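Local coordinates for protein AAR187Cp (Eremothecium gossypii, PDB 3ZIL) that probably regulates the establishment of sister-chromatid cohesion by acting on cohesin, as the Wapl-family protein Wpl1, here represented by its helical C-terminal Wap1 domain, at residues Leu278-Val289 / Phe321-Tyr332. Numbering follows the deposited sequence.
Sequences LILQLGLLLNIV and FVLQLFLLVYAY
Leu282 and Leu325 interdigitate where two nearly parallel helices of the all-helical Wap1 domain, 278-289 and 321-332, pack knobs-into-holes, their axes 9.6 Å apart and inclined at 26°. Leu282 is a knob among Val322, Leu325, Phe326 and Val329: its CB lies 3.7 Å from Leu325 CG, while its two methyls part, CD1 toward Val322 CG1 and CD2 toward the Phe326 backbone. Leu325 returns the fit, entering the hole formed by Ile279, Leu282, Gly283 and Leu286; its CD2 comes down on the opposing backbone, 3.8 Å from Ile279 O and beside Gly283 N. One turn on, Leu286 is the third knob, among Leu325, Leu328, Val329 and Tyr332. With CG anti to the backbone N (chi1 -177°), its branch reaches across to Leu328, CD1 to CG at 3.8 Å. Beta-branched Val329 and Val322 carry both methyls next to the backbone, which suits the close approaches of Leu286 CA to Val329 CA (5.7 Å) and Ile279 CA to Val322 CA (5.9 Å). Val329 spreads CG1 against Leu285 CB and CG2 against Leu286 CB; Ile279 crosses Val322 at about a right angle, CG1 against both valine methyls.

Aromatic residues lie toward both ends. Ile279 CD1 meets the Phe321 ring at its edge. Midway, Phe326, touched by Leu282 CD2, stacks on Phe304 of helix 304-313. At the far end the Tyr332 hydroxyl hydrogen-bonds to Arg370 O, and Tyr332 CB rests 3.6 Å from Val289 CG2.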
loop_
_atom_site.group_PDB
_atom_site.type_symbol
_atom_site.label_atom_id
_atom_site.label_comp_id
_atom_site.label_asym_id
_atom_site.label_seq_id
_atom_site.Cartn_x
_atom_site.Cartn_y
_atom_site.Cartn_z
ATOM N N LEU A 278 9.385 -14.385 3.090
ATOM C CA LEU A 278 10.785 -14.349 3.328
ATOM C C LEU A 278 11.439 -13.519 2.250
ATOM O O LEU A 278 12.391 -12.779 2.542
ATOM C CB LEU A 278 11.397 -15.758 3.271
ATOM C CG LEU A 278 11.200 -16.633 4.480
ATOM C CD1 LEU A 278 11.734 -17.998 4.045
ATOM C CD2 LEU A 278 11.999 -16.138 5.693
ATOM N N ILE A 279 10.979 -13.670 0.990
ATOM C CA ILE A 279 11.612 -12.874 -0.083
ATOM C C ILE A 279 11.434 -11.375 0.215
ATOM O O ILE A 279 12.351 -10.560 0.061
ATOM C CB ILE A 279 11.015 -13.214 -1.473
ATOM C CG1 ILE A 279 11.506 -14.634 -1.967
ATOM C CG2 ILE A 279 11.379 -12.100 -2.488
ATOM C CD1 ILE A 279 10.726 -15.182 -3.186
ATOM N N LEU A 280 10.224 -10.967 0.605
ATOM C CA LEU A 280 10.015 -9.544 0.869
ATOM C C LEU A 280 10.821 -9.032 2.146
ATOM O O LEU A 280 11.431 -7.929 2.108
ATOM C CB LEU A 280 8.479 -9.236 1.026
ATOM C CG LEU A 280 7.647 -9.409 -0.227
ATOM C CD1 LEU A 280 6.160 -9.398 0.157
ATOM C CD2 LEU A 280 7.947 -8.255 -1.197
ATOM N N GLN A 281 10.830 -9.809 3.256
ATOM C CA GLN A 281 11.692 -9.426 4.360
ATOM C C GLN A 281 13.186 -9.361 3.986
ATOM O O GLN A 281 13.892 -8.447 4.414
ATOM C CB GLN A 281 11.520 -10.386 5.552
ATOM C CG GLN A 281 10.067 -10.493 6.018
ATOM C CD GLN A 281 9.854 -11.384 7.279
ATOM O OE1 GLN A 281 10.585 -12.322 7.537
ATOM N NE2 GLN A 281 8.849 -11.042 8.060
ATOM N N LEU A 282 13.671 -10.321 3.177
ATOM C CA LEU A 282 15.083 -10.254 2.735
ATOM C C LEU A 282 15.314 -9.057 1.779
ATOM O O LEU A 282 16.306 -8.397 1.869
ATOM C CB LEU A 282 15.513 -11.568 2.053
ATOM C CG LEU A 282 15.677 -12.722 3.056
ATOM C CD1 LEU A 282 15.525 -14.119 2.426
ATOM C CD2 LEU A 282 17.009 -12.643 3.839
ATOM N N GLY A 283 14.380 -8.809 0.879
ATOM C CA GLY A 283 14.458 -7.656 -0.010
ATOM C C GLY A 283 14.518 -6.415 0.870
ATOM O O GLY A 283 15.303 -5.496 0.598
ATOM N N LEU A 284 13.742 -6.383 1.957
ATOM C CA LEU A 284 13.802 -5.165 2.802
ATOM C C LEU A 284 15.157 -5.081 3.559
ATOM O O LEU A 284 15.796 -4.030 3.568
ATOM C CB LEU A 284 12.581 -5.050 3.716
ATOM C CG LEU A 284 12.652 -3.923 4.727
ATOM C CD1 LEU A 284 12.740 -2.584 3.995
ATOM C CD2 LEU A 284 11.449 -3.958 5.645
ATOM N N LEU A 285 15.571 -6.195 4.203
ATOM C CA LEU A 285 16.942 -6.291 4.686
ATOM C C LEU A 285 18.003 -5.763 3.677
ATOM O O LEU A 285 18.880 -4.949 4.061
ATOM C CB LEU A 285 17.293 -7.694 5.134
ATOM C CG LEU A 285 16.600 -7.993 6.491
ATOM C CD1 LEU A 285 16.578 -9.479 6.793
ATOM C CD2 LEU A 285 17.325 -7.192 7.566
ATOM N N LEU A 286 17.950 -6.263 2.457
ATOM C CA LEU A 286 18.919 -5.914 1.410
ATOM C C LEU A 286 18.984 -4.399 1.162
ATOM O O LEU A 286 20.086 -3.817 1.070
ATOM C CB LEU A 286 18.617 -6.687 0.103
ATOM C CG LEU A 286 19.646 -6.438 -1.054
ATOM C CD1 LEU A 286 21.006 -7.017 -0.691
ATOM C CD2 LEU A 286 19.164 -7.081 -2.375
ATOM N N ASN A 287 17.796 -3.787 1.067
ATOM C CA ASN A 287 17.663 -2.367 0.917
ATOM C C ASN A 287 18.396 -1.652 2.057
ATOM O O ASN A 287 19.110 -0.692 1.836
ATOM C CB ASN A 287 16.187 -1.934 0.819
ATOM C CG ASN A 287 15.819 -1.495 -0.615
ATOM O OD1 ASN A 287 16.599 -1.746 -1.570
ATOM N ND2 ASN A 287 14.643 -0.867 -0.780
ATOM N N ILE A 288 18.287 -2.173 3.261
ATOM C CA ILE A 288 18.879 -1.452 4.426
ATOM C C ILE A 288 20.364 -1.821 4.514
ATOM O O ILE A 288 21.230 -0.912 4.626
ATOM C CB ILE A 288 18.164 -1.851 5.756
ATOM C CG1 ILE A 288 16.677 -1.420 5.739
ATOM C CG2 ILE A 288 18.849 -1.251 7.009
ATOM C CD1 ILE A 288 15.824 -2.176 6.728
ATOM N N VAL A 289 20.676 -3.134 4.477
ATOM C CA VAL A 289 22.045 -3.516 4.789
ATOM C C VAL A 289 23.093 -3.214 3.718
ATOM O O VAL A 289 24.276 -3.092 4.100
ATOM C CB VAL A 289 22.215 -4.978 5.195
ATOM C CG1 VAL A 289 21.318 -5.275 6.396
ATOM C CG2 VAL A 289 22.005 -5.896 3.989
ATOM N N PHE A 321 15.784 -18.982 -5.447
ATOM C CA PHE A 321 15.923 -17.540 -5.303
ATOM C C PHE A 321 15.993 -17.145 -3.804
ATOM O O PHE A 321 16.868 -16.403 -3.393
ATOM C CB PHE A 321 14.737 -16.867 -5.971
ATOM C CG PHE A 321 14.805 -15.369 -5.943
ATOM C CD1 PHE A 321 15.717 -14.692 -6.746
ATOM C CD2 PHE A 321 13.959 -14.643 -5.135
ATOM C CE1 PHE A 321 15.774 -13.324 -6.750
ATOM C CE2 PHE A 321 13.989 -13.257 -5.160
ATOM C CZ PHE A 321 14.897 -12.606 -5.961
ATOM N N VAL A 322 15.112 -17.688 -2.972
ATOM C CA VAL A 322 15.161 -17.291 -1.562
ATOM C C VAL A 322 16.496 -17.571 -0.870
ATOM O O VAL A 322 16.983 -16.728 -0.142
ATOM C CB VAL A 322 14.015 -17.812 -0.660
ATOM C CG1 VAL A 322 13.697 -16.742 0.341
ATOM C CG2 VAL A 322 12.762 -18.110 -1.423
ATOM N N LEU A 323 17.069 -18.768 -1.090
ATOM C CA LEU A 323 18.367 -19.048 -0.541
ATOM C C LEU A 323 19.451 -18.139 -1.102
ATOM O O LEU A 323 20.321 -17.716 -0.361
ATOM C CB LEU A 323 18.753 -20.529 -0.721
ATOM C CG LEU A 323 20.106 -20.860 -0.086
ATOM C CD1 LEU A 323 20.244 -20.329 1.337
ATOM C CD2 LEU A 323 20.343 -22.364 -0.125
ATOM N N GLN A 324 19.409 -17.847 -2.394
ATOM C CA GLN A 324 20.377 -16.915 -2.989
ATOM C C GLN A 324 20.324 -15.539 -2.387
ATOM O O GLN A 324 21.354 -14.913 -2.111
ATOM C CB GLN A 324 20.115 -16.828 -4.488
ATOM C CG GLN A 324 20.647 -18.112 -5.145
ATOM C CD GLN A 324 20.126 -18.263 -6.546
ATOM O OE1 GLN A 324 18.973 -17.888 -6.830
ATOM N NE2 GLN A 324 20.954 -18.799 -7.445
ATOM N N LEU A 325 19.095 -15.079 -2.167
ATOM C CA LEU A 325 18.870 -13.786 -1.575
ATOM C C LEU A 325 19.387 -13.827 -0.114
ATOM O O LEU A 325 20.041 -12.899 0.374
ATOM C CB LEU A 325 17.325 -13.557 -1.661
ATOM C CG LEU A 325 16.813 -12.148 -1.339
ATOM C CD1 LEU A 325 17.693 -11.050 -1.967
ATOM C CD2 LEU A 325 15.320 -12.039 -1.712
ATOM N N PHE A 326 19.125 -14.926 0.588
ATOM C CA PHE A 326 19.593 -15.014 1.961
ATOM C C PHE A 326 21.106 -14.871 2.024
ATOM O O PHE A 326 21.642 -14.234 2.928
ATOM C CB PHE A 326 19.148 -16.345 2.596
ATOM C CG PHE A 326 19.660 -16.545 3.986
ATOM C CD1 PHE A 326 18.948 -16.094 5.053
ATOM C CD2 PHE A 326 20.887 -17.157 4.213
ATOM C CE1 PHE A 326 19.427 -16.243 6.350
ATOM C CE2 PHE A 326 21.401 -17.269 5.495
ATOM C CZ PHE A 326 20.659 -16.836 6.572
ATOM N N LEU A 327 21.800 -15.517 1.079
ATOM C CA LEU A 327 23.268 -15.540 1.098
ATOM C C LEU A 327 23.838 -14.150 0.787
ATOM O O LEU A 327 24.866 -13.755 1.317
ATOM C CB LEU A 327 23.766 -16.517 0.034
ATOM C CG LEU A 327 23.515 -17.997 0.349
ATOM C CD1 LEU A 327 24.037 -18.935 -0.758
ATOM C CD2 LEU A 327 24.102 -18.414 1.673
ATOM N N LEU A 328 23.193 -13.451 -0.149
ATOM C CA LEU A 328 23.586 -12.093 -0.465
ATOM C C LEU A 328 23.436 -11.217 0.787
ATOM O O LEU A 328 24.340 -10.423 1.100
ATOM C CB LEU A 328 22.754 -11.548 -1.650
ATOM C CG LEU A 328 22.905 -10.071 -2.002
ATOM C CD1 LEU A 328 24.344 -9.689 -2.241
ATOM C CD2 LEU A 328 22.041 -9.725 -3.219
ATOM N N VAL A 329 22.298 -11.333 1.470
ATOM C CA VAL A 329 22.061 -10.461 2.605
ATOM C C VAL A 329 23.109 -10.837 3.688
ATOM O O VAL A 329 23.752 -9.957 4.274
ATOM C CB VAL A 329 20.610 -10.562 3.140
ATOM C CG1 VAL A 329 20.519 -10.005 4.567
ATOM C CG2 VAL A 329 19.594 -9.901 2.162
ATOM N N TYR A 330 23.308 -12.139 3.888
ATOM C CA TYR A 330 24.371 -12.644 4.769
ATOM C C TYR A 330 25.805 -12.087 4.455
ATOM O O TYR A 330 26.514 -11.661 5.347
ATOM C CB TYR A 330 24.389 -14.177 4.782
ATOM C CG TYR A 330 25.501 -14.657 5.690
ATOM C CD1 TYR A 330 25.488 -14.369 7.067
ATOM C CD2 TYR A 330 26.591 -15.347 5.170
ATOM C CE1 TYR A 330 26.536 -14.768 7.880
ATOM C CE2 TYR A 330 27.630 -15.756 5.981
ATOM C CZ TYR A 330 27.593 -15.456 7.325
ATOM O OH TYR A 330 28.638 -15.875 8.108
ATOM N N ALA A 331 26.201 -12.090 3.205
ATOM C CA ALA A 331 27.524 -11.581 2.790
ATOM C C ALA A 331 27.674 -10.131 3.258
ATOM O O ALA A 331 28.756 -9.742 3.736
ATOM C CB ALA A 331 27.652 -11.669 1.287
ATOM N N TYR A 332 26.583 -9.335 3.157
ATOM C CA TYR A 332 26.600 -7.944 3.673
ATOM C C TYR A 332 26.768 -7.906 5.185
ATOM O O TYR A 332 27.569 -7.110 5.740
ATOM C CB TYR A 332 25.330 -7.143 3.219
ATOM C CG TYR A 332 25.489 -6.527 1.816
ATOM C CD1 TYR A 332 26.228 -5.395 1.643
ATOM C CD2 TYR A 332 24.909 -7.101 0.685
ATOM C CE1 TYR A 332 26.437 -4.841 0.411
ATOM C CE2 TYR A 332 25.059 -6.518 -0.550
ATOM C CZ TYR A 332 25.824 -5.363 -0.678
ATOM O OH TYR A 332 26.054 -4.755 -1.897
#